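Hydrogenase (NiFe) small subunit HydA (Allochromatium vinosum, PDB 3MYR) probably oxidises molecular hydrogen together with a large subunit, its own chain carrying the iron-sulfur clusters that pass electrons to an acceptor. Local coordinates at residues A[175-188]-A[220-232]. Numbering follows the deposited sequence.
Sequences RPLAFYGQSIHDRC and KGPTTYNACATMK. With SF4 (iron/sulfur cluster), chain J; F3S (Fe3-s4 cluster), chain K.
Gly221 O is gripped by two amides, His185 N across the contact and Thr224 N within its own segment, 220-232, which reach it from opposite faces of the carbonyl plane. His185 N lies 3.2 Å from Gly221 O, above that plane, whereas Ile184 N meets Thr224 O at 2.8 Å and nearly head-on, with a C=O...N angle of 171°. Together these bonds pin the loop that carries His185, whose ND1 binds FE4 of the [4Fe-4S] cluster at 2.0 Å. The imidazole reaches the iron because chi1 of 180° carries CG away from the backbone N, and Pro222 CG rests over the centre of one face in a CH-pi contact, 3.7 Å from the His185 centroid. Ile184 lies between the two clusters: CG2 approaches S2 of the [4Fe-4S] cluster, while CD1 lies 3.8 Å from CB of Cys228, a ligand of the [3Fe-4S] cluster. Ser183 CB sits over one face of the Tyr225 ring in a CH-pi contact, and Arg175, salt-bridged to Asp171 and Glu252, sets one guanidinium face over Tyr225 CB. Asn226 OD1 accepts from Ala227 N and from a water that also donates to Tyr180 OH, itself bonded to Pro145 O. A leucine in place of Asn226 would probably cost Ala227 N its side-chain acceptor and the water one of its two. Phe179, in the short helix that begins at Leu177, and the neighbouring Tyr180 pack on Val153 of helix 151-164, and Tyr180 also touches Val144 of strand 141-144, joining the C-terminal cluster-binding region to the flavodoxin-like N-terminal part.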
loop_
_atom_site.group_PDB
_atom_site.type_symbol
_atom_site.label_atom_id
_atom_site.label_comp_id
_atom_site.label_asym_id
_atom_site.label_seq_id
_atom_site.Cartn_x
_atom_site.Cartn_y
_atom_site.Cartn_z
ATOM N N ARG A 175 1.337 22.357 15.089
ATOM C CA ARG A 175 2.487 21.669 14.436
ATOM C C ARG A 175 3.815 21.976 15.138
ATOM O O ARG A 175 4.131 23.127 15.427
ATOM C CB ARG A 175 2.573 22.099 12.973
ATOM C CG ARG A 175 1.256 21.854 12.158
ATOM C CD ARG A 175 1.493 22.281 10.676
ATOM N NE ARG A 175 1.711 23.743 10.616
ATOM C CZ ARG A 175 1.542 24.489 9.512
ATOM N NH1 ARG A 175 1.186 23.939 8.373
ATOM N NH2 ARG A 175 1.673 25.785 9.545
ATOM N N PRO A 176 4.578 20.938 15.457
ATOM C CA PRO A 176 5.904 21.139 16.089
ATOM C C PRO A 176 6.807 22.095 15.307
ATOM O O PRO A 176 7.125 21.852 14.126
ATOM C CB PRO A 176 6.496 19.741 16.070
ATOM C CG PRO A 176 5.325 18.854 16.274
ATOM C CD PRO A 176 4.274 19.506 15.299
ATOM N N LEU A 177 7.284 23.129 16.001
ATOM C CA LEU A 177 8.152 24.128 15.351
ATOM C C LEU A 177 9.416 23.553 14.785
ATOM O O LEU A 177 9.981 24.114 13.820
ATOM C CB LEU A 177 8.488 25.287 16.322
ATOM C CG LEU A 177 7.215 26.106 16.687
ATOM C CD1 LEU A 177 7.518 27.095 17.834
ATOM C CD2 LEU A 177 6.564 26.866 15.477
ATOM N N ALA A 178 9.917 22.478 15.368
ATOM C CA ALA A 178 11.236 21.982 14.900
ATOM C C ALA A 178 11.114 21.504 13.456
ATOM O O ALA A 178 12.129 21.405 12.730
ATOM C CB ALA A 178 11.775 20.793 15.796
ATOM N N PHE A 179 9.889 21.098 13.063
ATOM C CA PHE A 179 9.746 20.473 11.770
ATOM C C PHE A 179 8.911 21.327 10.833
ATOM O O PHE A 179 9.052 21.218 9.602
ATOM C CB PHE A 179 9.175 19.047 11.955
ATOM C CG PHE A 179 10.023 18.210 12.882
ATOM C CD1 PHE A 179 11.395 18.093 12.645
ATOM C CD2 PHE A 179 9.497 17.680 14.052
ATOM C CE1 PHE A 179 12.232 17.341 13.522
ATOM C CE2 PHE A 179 10.335 16.942 14.956
ATOM C CZ PHE A 179 11.677 16.799 14.684
ATOM N N TYR A 180 8.027 22.151 11.425
ATOM C CA TYR A 180 7.071 22.885 10.620
ATOM C C TYR A 180 7.229 24.402 10.826
ATOM O O TYR A 180 6.407 25.159 10.360
ATOM C CB TYR A 180 5.643 22.469 10.932
ATOM C CG TYR A 180 5.432 21.027 10.677
ATOM C CD1 TYR A 180 5.619 20.082 11.721
ATOM C CD2 TYR A 180 5.023 20.569 9.426
ATOM C CE1 TYR A 180 5.377 18.726 11.501
ATOM C CE2 TYR A 180 4.820 19.181 9.177
ATOM C CZ TYR A 180 5.030 18.282 10.204
ATOM O OH TYR A 180 4.881 16.921 10.003
ATOM N N GLY A 181 8.321 24.841 11.440
ATOM C CA GLY A 181 8.431 26.228 11.824
ATOM C C GLY A 181 8.801 27.112 10.624
ATOM O O GLY A 181 8.677 28.309 10.714
ATOM N N GLN A 182 9.331 26.551 9.545
ATOM C CA GLN A 182 9.800 27.394 8.381
ATOM C C GLN A 182 9.177 26.867 7.118
ATOM O O GLN A 182 8.932 25.657 6.994
ATOM C CB GLN A 182 11.334 27.347 8.216
ATOM C CG GLN A 182 12.125 27.821 9.460
ATOM C CD GLN A 182 12.024 29.348 9.830
ATOM O OE1 GLN A 182 12.608 29.773 10.855
ATOM N NE2 GLN A 182 11.364 30.168 8.996
ATOM N N SER A 183 8.943 27.750 6.158
ATOM C CA SER A 183 8.309 27.347 4.927
ATOM C C SER A 183 9.350 26.647 4.090
ATOM O O SER A 183 10.561 26.911 4.206
ATOM C CB SER A 183 7.753 28.561 4.134
ATOM O OG SER A 183 8.822 29.331 3.610
ATOM N N ILE A 184 8.879 25.795 3.200
ATOM C CA ILE A 184 9.729 25.192 2.166
ATOM C C ILE A 184 10.497 26.293 1.379
ATOM O O ILE A 184 11.748 26.215 1.166
ATOM C CB ILE A 184 8.857 24.381 1.182
ATOM C CG1 ILE A 184 8.129 23.162 1.863
ATOM C CG2 ILE A 184 9.634 23.908 -0.082
ATOM C CD1 ILE A 184 9.079 22.057 2.373
ATOM N N HIS A 185 9.742 27.285 0.916
ATOM C CA HIS A 185 10.297 28.307 0.068
ATOM C C HIS A 185 11.366 29.151 0.820
ATOM O O HIS A 185 12.297 29.642 0.214
ATOM C CB HIS A 185 9.092 29.087 -0.459
ATOM C CG HIS A 185 9.403 30.219 -1.364
ATOM N ND1 HIS A 185 9.774 30.037 -2.708
ATOM C CD2 HIS A 185 9.281 31.570 -1.159
ATOM C CE1 HIS A 185 9.860 31.236 -3.266
ATOM N NE2 HIS A 185 9.485 32.167 -2.379
ATOM N N ASP A 186 11.315 29.246 2.166
ATOM C CA ASP A 186 12.361 30.010 2.851
ATOM C C ASP A 186 13.615 29.169 3.107
ATOM O O ASP A 186 14.547 29.671 3.699
ATOM C CB ASP A 186 11.863 30.553 4.209
ATOM C CG ASP A 186 11.028 31.843 4.040
ATOM O OD1 ASP A 186 11.017 32.478 2.941
ATOM O OD2 ASP A 186 10.302 32.183 4.972
ATOM N N ARG A 187 13.625 27.892 2.685
ATOM C CA ARG A 187 14.802 27.054 2.866
ATOM C C ARG A 187 15.287 26.416 1.555
ATOM O O ARG A 187 16.359 25.858 1.522
ATOM C CB ARG A 187 14.500 25.921 3.894
ATOM C CG ARG A 187 14.130 26.453 5.319
ATOM C CD ARG A 187 15.351 27.213 5.881
ATOM N NE ARG A 187 15.397 27.233 7.362
ATOM C CZ ARG A 187 16.243 27.978 8.067
ATOM N NH1 ARG A 187 17.118 28.798 7.446
ATOM N NH2 ARG A 187 16.249 27.879 9.374
ATOM N N CYS A 188 14.462 26.474 0.522
ATOM C CA CYS A 188 14.628 25.751 -0.725
ATOM C C CYS A 188 15.910 26.131 -1.474
ATOM O O CYS A 188 16.233 27.326 -1.668
ATOM C CB CYS A 188 13.388 26.023 -1.616
ATOM S SG CYS A 188 13.540 25.166 -3.239
ATOM N N LYS A 220 3.965 25.070 -4.615
ATOM C CA LYS A 220 3.288 25.737 -3.519
ATOM C C LYS A 220 4.229 25.872 -2.333
ATOM O O LYS A 220 3.805 26.198 -1.231
ATOM C CB LYS A 220 1.998 24.926 -3.126
ATOM C CG LYS A 220 0.950 24.815 -4.257
ATOM C CD LYS A 220 0.691 26.182 -4.946
ATOM C CE LYS A 220 -0.416 26.089 -6.008
ATOM N NZ LYS A 220 -0.294 25.026 -7.076
ATOM N N GLY A 221 5.525 25.653 -2.553
ATOM C CA GLY A 221 6.470 25.927 -1.499
ATOM C C GLY A 221 6.306 27.235 -0.730
ATOM O O GLY A 221 6.570 27.235 0.495
ATOM N N PRO A 222 5.955 28.364 -1.430
ATOM C CA PRO A 222 5.841 29.626 -0.680
ATOM C C PRO A 222 4.860 29.668 0.493
ATOM O O PRO A 222 5.094 30.460 1.386
ATOM C CB PRO A 222 5.474 30.685 -1.729
ATOM C CG PRO A 222 6.077 30.089 -3.103
ATOM C CD PRO A 222 5.982 28.565 -2.916
ATOM N N THR A 223 3.836 28.797 0.525
ATOM C CA THR A 223 2.802 28.814 1.577
ATOM C C THR A 223 2.789 27.452 2.292
ATOM O O THR A 223 1.878 27.183 3.049
ATOM C CB THR A 223 1.380 29.055 1.008
ATOM O OG1 THR A 223 1.088 28.061 0.006
ATOM C CG2 THR A 223 1.259 30.521 0.407
ATOM N N THR A 224 3.843 26.651 2.124
ATOM C CA THR A 224 3.896 25.324 2.735
ATOM C C THR A 224 4.955 25.202 3.805
ATOM O O THR A 224 6.146 25.507 3.547
ATOM C CB THR A 224 4.130 24.249 1.626
ATOM O OG1 THR A 224 3.064 24.413 0.647
ATOM C CG2 THR A 224 4.028 22.834 2.243
ATOM N N TYR A 225 4.547 24.667 4.965
ATOM C CA TYR A 225 5.448 24.563 6.118
ATOM C C TYR A 225 5.801 23.092 6.381
ATOM O O TYR A 225 4.885 22.288 6.577
ATOM C CB TYR A 225 4.803 25.248 7.385
ATOM C CG TYR A 225 4.857 26.780 7.279
ATOM C CD1 TYR A 225 5.872 27.535 7.913
ATOM C CD2 TYR A 225 3.986 27.445 6.437
ATOM C CE1 TYR A 225 5.947 28.962 7.725
ATOM C CE2 TYR A 225 4.016 28.838 6.285
ATOM C CZ TYR A 225 5.033 29.569 6.885
ATOM O OH TYR A 225 5.050 30.924 6.646
ATOM N N ASN A 226 7.086 22.712 6.242
ATOM C CA ASN A 226 7.500 21.281 6.365
ATOM C C ASN A 226 9.006 21.312 6.368
ATOM O O ASN A 226 9.568 22.383 6.135
ATOM C CB ASN A 226 6.960 20.397 5.225
ATOM C CG ASN A 226 6.788 18.924 5.661
ATOM O OD1 ASN A 226 7.377 18.534 6.623
ATOM N ND2 ASN A 226 5.912 18.144 4.998
ATOM N N ALA A 227 9.663 20.177 6.660
ATOM C CA ALA A 227 11.125 20.121 6.826
ATOM C C ALA A 227 11.809 19.527 5.584
ATOM O O ALA A 227 12.996 19.179 5.645
ATOM C CB ALA A 227 11.500 19.234 8.055
ATOM N N CYS A 228 11.060 19.352 4.492
ATOM C CA CYS A 228 11.583 18.611 3.332
ATOM C C CYS A 228 12.849 19.285 2.771
ATOM O O CYS A 228 13.728 18.612 2.233
ATOM C CB CYS A 228 10.510 18.583 2.216
ATOM S SG CYS A 228 8.901 18.033 2.877
ATOM N N ALA A 229 12.867 20.626 2.771
ATOM C CA ALA A 229 13.952 21.338 2.115
ATOM C C ALA A 229 15.254 21.285 2.950
ATOM O O ALA A 229 16.316 21.499 2.408
ATOM C CB ALA A 229 13.531 22.839 1.847
ATOM N N THR A 230 15.153 21.029 4.265
ATOM C CA THR A 230 16.320 20.925 5.155
ATOM C C THR A 230 16.650 19.503 5.602
ATOM O O THR A 230 17.799 19.112 5.540
ATOM C CB THR A 230 16.112 21.804 6.391
ATOM O OG1 THR A 230 14.845 21.485 7.016
ATOM C CG2 THR A 230 16.029 23.337 5.912
ATOM N N MET A 231 15.682 18.775 6.162
ATOM C CA MET A 231 15.924 17.405 6.599
ATOM C C MET A 231 15.931 16.488 5.372
ATOM O O MET A 231 16.684 15.519 5.311
ATOM C CB MET A 231 14.782 16.968 7.567
ATOM C CG MET A 231 14.979 15.540 8.045
ATOM S SD MET A 231 13.590 15.041 9.083
ATOM C CE MET A 231 13.710 16.295 10.463
ATOM N N LYS A 232 15.070 16.779 4.377
ATOM C CA LYS A 232 14.894 15.871 3.198
ATOM C C LYS A 232 14.290 14.537 3.603
ATOM O O LYS A 232 14.012 14.350 4.795
ATOM C CB LYS A 232 16.217 15.631 2.458
ATOM C CG LYS A 232 16.867 16.942 1.988
ATOM C CD LYS A 232 17.905 16.584 0.926
ATOM C CE LYS A 232 18.673 17.885 0.532
ATOM N NZ LYS A 232 19.784 17.577 -0.480
HETATM FE FE1 SF4 J . 11.810 26.281 -4.262
HETATM FE FE2 SF4 J . 10.852 27.844 -6.361
HETATM FE FE3 SF4 J . 9.204 26.104 -5.039
HETATM FE FE4 SF4 J . 10.099 28.376 -3.813
HETATM S S1 SF4 J . 8.737 28.223 -5.625
HETATM S S2 SF4 J . 9.935 26.332 -2.883
HETATM S S3 SF4 J . 12.241 28.491 -4.652
HETATM S S4 SF4 J . 11.049 25.561 -6.306
HETATM FE FE1 F3S K . 5.871 19.733 -0.517
HETATM FE FE3 F3S K . 4.817 17.595 0.719
HETATM FE FE4 F3S K . 7.290 18.233 1.230
HETATM S S1 F3S K . 4.467 18.185 -1.431
HETATM S S2 F3S K . 8.046 19.194 -0.570
HETATM S S3 F3S K . 5.506 19.514 1.705
HETATM S S4 F3S K . 6.519 16.209 1.037
HETATM O O HOH W 1 6.890 16.047 7.846
HETATM O O HOH W 2 7.575 31.320 2.203
#